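Long-range contacts in 2-Keto-3-deoxy-(6-phospho-)gluconate aldolase (Thermoproteus tenax, PDB 2R91), which is an aldolase of the dihydrodipicolinate synthetase family, with a closed eight-stranded parallel beta/alpha barrel, and occurs in an assembly of four chains: residues 92-97 with 119-124; 96-101 with 127-132. All coordinates share one frame; numbering follows the deposited sequence.

Contact 1 (92-97 with 119-124)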
ATOM      1  N   GLU A  92     -19.110  30.818  -2.504  1.00 21.91           N
ATOM      2  CA  GLU A  92     -17.923  31.587  -2.784  1.00 24.40           C
ATOM      3  C   GLU A  92     -16.936  30.789  -3.644  1.00 22.45           C
ATOM      4  O   GLU A  92     -16.073  31.352  -4.325  1.00 21.08           O
ATOM      5  CB  GLU A  92     -17.321  32.148  -1.486  1.00 26.84           C
ATOM      6  CG  GLU A  92     -16.414  31.250  -0.729  1.00 29.22           C
ATOM      7  CD  GLU A  92     -15.746  31.981   0.464  1.00 30.36           C
ATOM      8  OE1 GLU A  92     -16.368  32.889   1.073  1.00 30.64           O
ATOM      9  OE2 GLU A  92     -14.600  31.609   0.785  1.00 32.35           O
ATOM     10  N   ALA A  93     -17.093  29.469  -3.650  1.00 20.10           N
ATOM     11  CA  ALA A  93     -16.233  28.613  -4.460  1.00 19.87           C
ATOM     12  C   ALA A  93     -16.931  27.268  -4.656  1.00 17.83           C
ATOM     13  O   ALA A  93     -17.866  26.953  -3.933  1.00 17.39           O
ATOM     14  CB  ALA A  93     -14.849  28.400  -3.767  1.00 20.56           C
ATOM     15  N   VAL A  94     -16.483  26.485  -5.625  1.00 17.62           N
ATOM     16  CA  VAL A  94     -16.887  25.067  -5.664  1.00 19.06           C
ATOM     17  C   VAL A  94     -15.633  24.212  -5.525  1.00 19.80           C
ATOM     18  O   VAL A  94     -14.543  24.679  -5.834  1.00 20.62           O
ATOM     19  CB  VAL A  94     -17.596  24.687  -6.981  1.00 19.86           C
ATOM     20  CG1 VAL A  94     -18.989  25.399  -7.059  1.00 20.40           C
ATOM     21  CG2 VAL A  94     -16.729  25.047  -8.181  1.00 20.30           C
ATOM     22  N   ALA A  95     -15.790  22.966  -5.068  1.00 19.09           N
ATOM     23  CA  ALA A  95     -14.660  22.050  -4.951  1.00 18.26           C
ATOM     24  C   ALA A  95     -15.043  20.750  -5.617  1.00 17.65           C
ATOM     25  O   ALA A  95     -16.228  20.447  -5.736  1.00 18.09           O
ATOM     26  CB  ALA A  95     -14.312  21.805  -3.479  1.00 17.67           C
ATOM     27  N   SER A  96     -14.058  19.966  -6.031  1.00 17.11           N
ATOM     28  CA  SER A  96     -14.344  18.601  -6.484  1.00 16.27           C
ATOM     29  C   SER A  96     -13.256  17.613  -6.090  1.00 17.07           C
ATOM     30  O   SER A  96     -12.059  17.901  -6.216  1.00 16.69           O
ATOM     31  CB  SER A  96     -14.559  18.520  -8.026  1.00 16.92           C
ATOM     32  OG  SER A  96     -15.029  17.221  -8.369  1.00 16.97           O
ATOM     33  N   LEU A  97     -13.687  16.449  -5.616  1.00 15.60           N
ATOM     34  CA  LEU A  97     -12.852  15.267  -5.633  1.00 16.36           C
ATOM     35  C   LEU A  97     -12.413  15.058  -7.071  1.00 16.72           C
ATOM     36  O   LEU A  97     -13.147  15.418  -8.005  1.00 16.95           O
ATOM     37  CB  LEU A  97     -13.676  14.051  -5.196  1.00 16.37           C
ATOM     38  CG  LEU A  97     -14.195  14.034  -3.748  1.00 17.51           C
ATOM     39  CD1 LEU A  97     -15.303  12.996  -3.543  1.00 17.69           C
ATOM     40  CD2 LEU A  97     -13.035  13.736  -2.759  1.00 17.12           C
ATOM     41  N   SER A 119     -14.079  25.782 -16.601  1.00 29.35           N
ATOM     42  CA  SER A 119     -14.705  26.523 -17.710  1.00 30.76           C
ATOM     43  C   SER A 119     -16.152  26.844 -17.435  1.00 30.39           C
ATOM     44  O   SER A 119     -16.701  27.776 -18.028  1.00 31.38           O
ATOM     45  CB  SER A 119     -14.661  25.712 -18.996  1.00 30.87           C
ATOM     46  OG  SER A 119     -13.336  25.544 -19.427  1.00 34.68           O
ATOM     47  N   ALA A 120     -16.773  26.044 -16.566  1.00 28.45           N
ATOM     48  CA  ALA A 120     -18.198  26.146 -16.271  1.00 27.72           C
ATOM     49  C   ALA A 120     -18.584  27.339 -15.388  1.00 27.28           C
ATOM     50  O   ALA A 120     -19.737  27.761 -15.370  1.00 26.76           O
ATOM     51  CB  ALA A 120     -18.696  24.829 -15.630  1.00 27.89           C
ATOM     52  N   VAL A 121     -17.647  27.848 -14.606  1.00 25.87           N
ATOM     53  CA  VAL A 121     -17.977  28.883 -13.622  1.00 25.63           C
ATOM     54  C   VAL A 121     -16.902  29.955 -13.573  1.00 26.45           C
ATOM     55  O   VAL A 121     -15.789  29.767 -14.065  1.00 25.37           O
ATOM     56  CB  VAL A 121     -18.130  28.284 -12.167  1.00 26.45           C
ATOM     57  CG1 VAL A 121     -19.312  27.276 -12.104  1.00 25.64           C
ATOM     58  CG2 VAL A 121     -16.811  27.604 -11.709  1.00 26.12           C
ATOM     59  N   SER A 122     -17.240  31.067 -12.928  1.00 28.78           N
ATOM     60  CA  SER A 122     -16.319  32.176 -12.715  1.00 30.64           C
ATOM     61  C   SER A 122     -15.711  32.148 -11.326  1.00 30.35           C
ATOM     62  O   SER A 122     -14.591  32.626 -11.137  1.00 31.68           O
ATOM     63  CB  SER A 122     -17.058  33.510 -12.907  1.00 32.45           C
ATOM     64  OG  SER A 122     -17.593  33.538 -14.217  1.00 34.99           O
ATOM     65  N   ILE A 123     -16.456  31.632 -10.349  1.00 28.35           N
ATOM     66  CA  ILE A 123     -15.929  31.537  -8.985  1.00 26.71           C
ATOM     67  C   ILE A 123     -14.768  30.511  -8.953  1.00 26.37           C
ATOM     68  O   ILE A 123     -14.653  29.682  -9.848  1.00 26.11           O
ATOM     69  CB  ILE A 123     -17.039  31.191  -7.961  1.00 25.86           C
ATOM     70  CG1 ILE A 123     -17.755  29.872  -8.331  1.00 25.26           C
ATOM     71  CG2 ILE A 123     -18.042  32.345  -7.842  1.00 26.04           C
ATOM     72  CD1 ILE A 123     -18.728  29.403  -7.243  1.00 26.28           C
ATOM     73  N   PRO A 124     -13.890  30.591  -7.938  1.00 25.69           N
ATOM     74  CA  PRO A 124     -12.733  29.693  -7.815  1.00 25.86           C
ATOM     75  C   PRO A 124     -13.149  28.216  -7.736  1.00 24.62           C
ATOM     76  O   PRO A 124     -14.153  27.884  -7.096  1.00 23.41           O
ATOM     77  CB  PRO A 124     -12.105  30.107  -6.482  1.00 25.68           C
ATOM     78  CG  PRO A 124     -12.568  31.521  -6.263  1.00 27.76           C
ATOM     79  CD  PRO A 124     -13.964  31.555  -6.826  1.00 26.46           C
TER
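The methyl CD1 of Ile123 lies over one face of the peptide group joining Ala93 to Val94, 3.8 Å from Ala93 C, while the N-H at the edge of that same peptide is taken by Pro124. Val94 N donates to Pro124 O across 3.1 Å in a fairly straight bond (156° at the hydrogen), and the carbonyl points almost directly at its donor. Ala93 borders this acceptor as well, its CB coming to within 3.4 Å of Pro124 O. The pyrrolidine ring of Pro124 turns its CD corner to the carbonyl just before the strand, with CD 3.3 Å from Glu92 O.

The reach of Ile123 follows from its torsions. CG1 stands between the backbone N and the carbonyl carbon (chi1 57°), and an extended second torsion (chi2 172°) carries CD1 out over the strand backbone. There it also meets Val94, whose side chain crosses that of Ile123 at about a right angle, CG1 of Val94 being 4.0 Å from CD1. The other branch, CG2 of Val94, faces Val121 CG2 more loosely at 4.4 Å. Helix 76-88 closes over these valines through Ala83 and Ala86, and its Glu87 accepts the backbone N-H groups of both Ser122 and Ile123, which probably helps hold the link that presents Ile123. Glu92 takes part through its backbone, its carboxylate being turned to a salt bridge with Arg66.

Here the chain leaving helix 107-120 meets the start of strand 93-96, in the return connection of a beta-alpha-beta unit that sets strand 125-129 parallel to strand 93-96 in the TIM barrel.

Contact 2 (96-101 with 127-132); sequences SLPPYY and LYNYPA. With SO4 (sulfate ion), chain E.
The side chains of Leu97 and Tyr128 run alongside each other in the same direction where two neighbouring parallel strands of the TIM barrel run out toward its C-terminal mouth. Leu97 CD2 sits over one face of the Tyr128 ring, 3.8 Å from the centroid and displaced toward the CD2-CE2 rim, a CH-pi contact. The backbones support this overlap: Tyr128 N donates to Ser96 O at 2.9 Å, approaching from above the carbonyl plane, and Leu97 CA lies 3.2 Å from Tyr128 O in a nearly straight CA-H...O contact. Pro98 packs its CD against that same oxygen and sets CG across Leu127 CD1, 4.0 Å away.

Farther out, Gln70 accepts the N-H of Leu97, and Phe37 meets the Tyr128 ring edge-to-face, adding a second partner for the ring besides Leu97. Val134 of helix 131-134 covers Leu97 and Pro98, and Tyr101 of a second subunit packs on Leu97. With CG anti to the backbone N (chi1 171°), Tyr128 extends its phenol to a sulfate ion, probably from the crystallisation liquor, also bound by Thr42, Lys153 and Thr155; Tyr128 OH, hydrogen-bonded to Thr41 OG1 too, donates to sulfate O1 over 2.5 Å, a doubtfully short length.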
ATOM      1  N   SER A  96     -14.058  19.966  -6.031  1.00 17.11           N
ATOM      2  CA  SER A  96     -14.344  18.601  -6.484  1.00 16.27           C
ATOM      3  C   SER A  96     -13.256  17.613  -6.090  1.00 17.07           C
ATOM      4  O   SER A  96     -12.059  17.901  -6.216  1.00 16.69           O
ATOM      5  CB  SER A  96     -14.559  18.520  -8.026  1.00 16.92           C
ATOM      6  OG  SER A  96     -15.029  17.221  -8.369  1.00 16.97           O
ATOM      7  N   LEU A  97     -13.687  16.449  -5.616  1.00 15.60           N
ATOM      8  CA  LEU A  97     -12.852  15.267  -5.633  1.00 16.36           C
ATOM      9  C   LEU A  97     -12.413  15.058  -7.071  1.00 16.72           C
ATOM     10  O   LEU A  97     -13.147  15.418  -8.005  1.00 16.95           O
ATOM     11  CB  LEU A  97     -13.676  14.051  -5.196  1.00 16.37           C
ATOM     12  CG  LEU A  97     -14.195  14.034  -3.748  1.00 17.51           C
ATOM     13  CD1 LEU A  97     -15.303  12.996  -3.543  1.00 17.69           C
ATOM     14  CD2 LEU A  97     -13.035  13.736  -2.759  1.00 17.12           C
ATOM     15  N   PRO A  98     -11.233  14.420  -7.265  1.00 16.94           N
ATOM     16  CA  PRO A  98     -10.931  13.870  -8.577  1.00 17.01           C
ATOM     17  C   PRO A  98     -11.913  12.718  -8.859  1.00 16.99           C
ATOM     18  O   PRO A  98     -12.462  12.136  -7.937  1.00 15.87           O
ATOM     19  CB  PRO A  98      -9.530  13.251  -8.396  1.00 17.77           C
ATOM     20  CG  PRO A  98      -8.947  13.887  -7.104  1.00 17.80           C
ATOM     21  CD  PRO A  98     -10.182  14.139  -6.259  1.00 16.88           C
ATOM     22  N   PRO A  99     -12.097  12.367 -10.129  1.00 17.72           N
ATOM     23  CA  PRO A  99     -12.888  11.152 -10.408  1.00 18.73           C
ATOM     24  C   PRO A  99     -12.419   9.996  -9.506  1.00 19.39           C
ATOM     25  O   PRO A  99     -11.216   9.728  -9.428  1.00 20.33           O
ATOM     26  CB  PRO A  99     -12.547  10.862 -11.886  1.00 18.28           C
ATOM     27  CG  PRO A  99     -12.413  12.334 -12.489  1.00 18.13           C
ATOM     28  CD  PRO A  99     -11.625  13.048 -11.354  1.00 18.35           C
ATOM     29  N   TYR A 100     -13.353   9.357  -8.812  1.00 18.43           N
ATOM     30  CA  TYR A 100     -13.054   8.297  -7.851  1.00 18.44           C
ATOM     31  C   TYR A 100     -13.637   6.945  -8.308  1.00 17.46           C
ATOM     32  O   TYR A 100     -14.146   6.813  -9.435  1.00 17.02           O
ATOM     33  CB  TYR A 100     -13.592   8.690  -6.457  1.00 19.19           C
ATOM     34  CG  TYR A 100     -15.050   9.188  -6.469  1.00 19.87           C
ATOM     35  CD1 TYR A 100     -16.104   8.298  -6.276  1.00 19.56           C
ATOM     36  CD2 TYR A 100     -15.353  10.541  -6.639  1.00 20.30           C
ATOM     37  CE1 TYR A 100     -17.450   8.739  -6.286  1.00 20.50           C
ATOM     38  CE2 TYR A 100     -16.678  10.987  -6.647  1.00 20.34           C
ATOM     39  CZ  TYR A 100     -17.716  10.074  -6.475  1.00 20.39           C
ATOM     40  OH  TYR A 100     -19.018  10.507  -6.467  1.00 21.55           O
ATOM     41  N   TYR A 101     -13.510   5.946  -7.446  1.00 16.84           N
ATOM     42  CA  TYR A 101     -13.876   4.559  -7.726  1.00 17.54           C
ATOM     43  C   TYR A 101     -13.024   3.840  -8.821  1.00 18.23           C
ATOM     44  O   TYR A 101     -12.321   2.878  -8.539  1.00 17.23           O
ATOM     45  CB  TYR A 101     -15.409   4.386  -8.023  1.00 16.65           C
ATOM     46  CG  TYR A 101     -15.653   2.926  -8.203  1.00 16.56           C
ATOM     47  CD1 TYR A 101     -15.684   2.088  -7.091  1.00 16.64           C
ATOM     48  CD2 TYR A 101     -15.726   2.352  -9.481  1.00 17.38           C
ATOM     49  CE1 TYR A 101     -15.836   0.701  -7.228  1.00 17.19           C
ATOM     50  CE2 TYR A 101     -15.828   0.956  -9.638  1.00 16.63           C
ATOM     51  CZ  TYR A 101     -15.910   0.152  -8.499  1.00 17.34           C
ATOM     52  OH  TYR A 101     -15.992  -1.209  -8.589  1.00 17.27           O
ATOM     53  N   LEU A 127      -9.416  22.033  -5.720  1.00 19.60           N
ATOM     54  CA  LEU A 127      -9.193  20.604  -5.712  1.00 18.24           C
ATOM     55  C   LEU A 127      -9.488  20.084  -4.301  1.00 19.52           C
ATOM     56  O   LEU A 127      -9.014  20.645  -3.314  1.00 19.27           O
ATOM     57  CB  LEU A 127      -7.758  20.288  -6.148  1.00 17.73           C
ATOM     58  CG  LEU A 127      -7.247  18.883  -5.776  1.00 19.20           C
ATOM     59  CD1 LEU A 127      -7.917  17.745  -6.555  1.00 17.18           C
ATOM     60  CD2 LEU A 127      -5.703  18.842  -5.898  1.00 18.18           C
ATOM     61  N   TYR A 128     -10.318  19.053  -4.196  1.00 18.20           N
ATOM     62  CA  TYR A 128     -10.546  18.362  -2.933  1.00 19.01           C
ATOM     63  C   TYR A 128      -9.896  16.992  -3.083  1.00 19.50           C
ATOM     64  O   TYR A 128     -10.438  16.081  -3.736  1.00 18.97           O
ATOM     65  CB  TYR A 128     -12.058  18.266  -2.621  1.00 17.91           C
ATOM     66  CG  TYR A 128     -12.472  17.394  -1.433  1.00 18.09           C
ATOM     67  CD1 TYR A 128     -11.608  17.159  -0.336  1.00 17.64           C
ATOM     68  CD2 TYR A 128     -13.745  16.847  -1.384  1.00 16.72           C
ATOM     69  CE1 TYR A 128     -12.018  16.349   0.736  1.00 19.04           C
ATOM     70  CE2 TYR A 128     -14.163  16.050  -0.335  1.00 17.64           C
ATOM     71  CZ  TYR A 128     -13.314  15.812   0.734  1.00 18.49           C
ATOM     72  OH  TYR A 128     -13.788  15.021   1.750  1.00 17.44           O
ATOM     73  N   ASN A 129      -8.709  16.868  -2.487  1.00 19.07           N
ATOM     74  CA  ASN A 129      -7.864  15.700  -2.623  1.00 18.36           C
ATOM     75  C   ASN A 129      -8.030  14.825  -1.372  1.00 18.24           C
ATOM     76  O   ASN A 129      -8.024  15.331  -0.251  1.00 18.95           O
ATOM     77  CB  ASN A 129      -6.402  16.178  -2.811  1.00 19.38           C
ATOM     78  CG  ASN A 129      -5.444  15.058  -3.222  1.00 20.13           C
ATOM     79  OD1 ASN A 129      -4.477  14.748  -2.503  1.00 21.74           O
ATOM     80  ND2 ASN A 129      -5.671  14.491  -4.380  1.00 17.70           N
ATOM     81  N   TYR A 130      -8.243  13.523  -1.563  1.00 17.37           N
ATOM     82  CA  TYR A 130      -8.490  12.616  -0.458  1.00 18.39           C
ATOM     83  C   TYR A 130      -8.097  11.222  -0.927  1.00 19.37           C
ATOM     84  O   TYR A 130      -8.956  10.369  -1.204  1.00 17.02           O
ATOM     85  CB  TYR A 130      -9.969  12.667  -0.029  1.00 18.94           C
ATOM     86  CG  TYR A 130     -10.293  11.980   1.282  1.00 19.82           C
ATOM     87  CD1 TYR A 130      -9.374  11.123   1.907  1.00 19.97           C
ATOM     88  CD2 TYR A 130     -11.530  12.165   1.885  1.00 19.30           C
ATOM     89  CE1 TYR A 130      -9.696  10.471   3.103  1.00 20.62           C
ATOM     90  CE2 TYR A 130     -11.843  11.549   3.084  1.00 20.37           C
ATOM     91  CZ  TYR A 130     -10.933  10.695   3.672  1.00 20.37           C
ATOM     92  OH  TYR A 130     -11.243  10.098   4.854  1.00 21.03           O
ATOM     93  N   PRO A 131      -6.784  10.991  -1.067  1.00 19.77           N
ATOM     94  CA  PRO A 131      -6.349   9.732  -1.715  1.00 20.08           C
ATOM     95  C   PRO A 131      -6.837   8.438  -1.093  1.00 19.79           C
ATOM     96  O   PRO A 131      -7.139   7.504  -1.843  1.00 19.24           O
ATOM     97  CB  PRO A 131      -4.811   9.811  -1.712  1.00 20.76           C
ATOM     98  CG  PRO A 131      -4.491  11.258  -1.474  1.00 20.44           C
ATOM     99  CD  PRO A 131      -5.667  11.904  -0.762  1.00 19.81           C
ATOM    100  N   ALA A 132      -6.956   8.371   0.234  1.00 19.24           N
ATOM    101  CA  ALA A 132      -7.473   7.150   0.877  1.00 20.61           C
ATOM    102  C   ALA A 132      -8.910   6.777   0.440  1.00 20.66           C
ATOM    103  O   ALA A 132      -9.264   5.600   0.432  1.00 19.39           O
ATOM    104  CB  ALA A 132      -7.432   7.269   2.402  1.00 20.34           C
TER
HETATM  105  S   SO4 E   1     -13.775  15.508   4.985  1.00 36.51           S
HETATM  106  O1  SO4 E   1     -12.726  15.336   3.945  1.00 30.51           O
HETATM  107  O2  SO4 E   1     -13.180  16.465   5.949  1.00 36.11           O
HETATM  108  O3  SO4 E   1     -15.113  15.849   4.536  1.00 33.32           O
HETATM  109  O4  SO4 E   1     -14.039  14.239   5.709  1.00 37.37           O

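In the fold
Followed from the N terminus, the chain passes the first segments of both contacts in succession, 92-97 and then 96-101, which share Ser96 and Leu97. It runs on through the loop and helix 107-120 to 119-124, where contact 1 closes the first loop, and only then along strand 125-129 to 127-132, where contact 2 closes the second. The two closures therefore cross and do not nest. Contact 1 ties the exit of the helix to the start of strand 93-96; contact 2 joins the far ends of the two strands. Their centres are 15 Å apart, bridged by packing of Ala95 CB on Tyr128 CB at 4.3 Å.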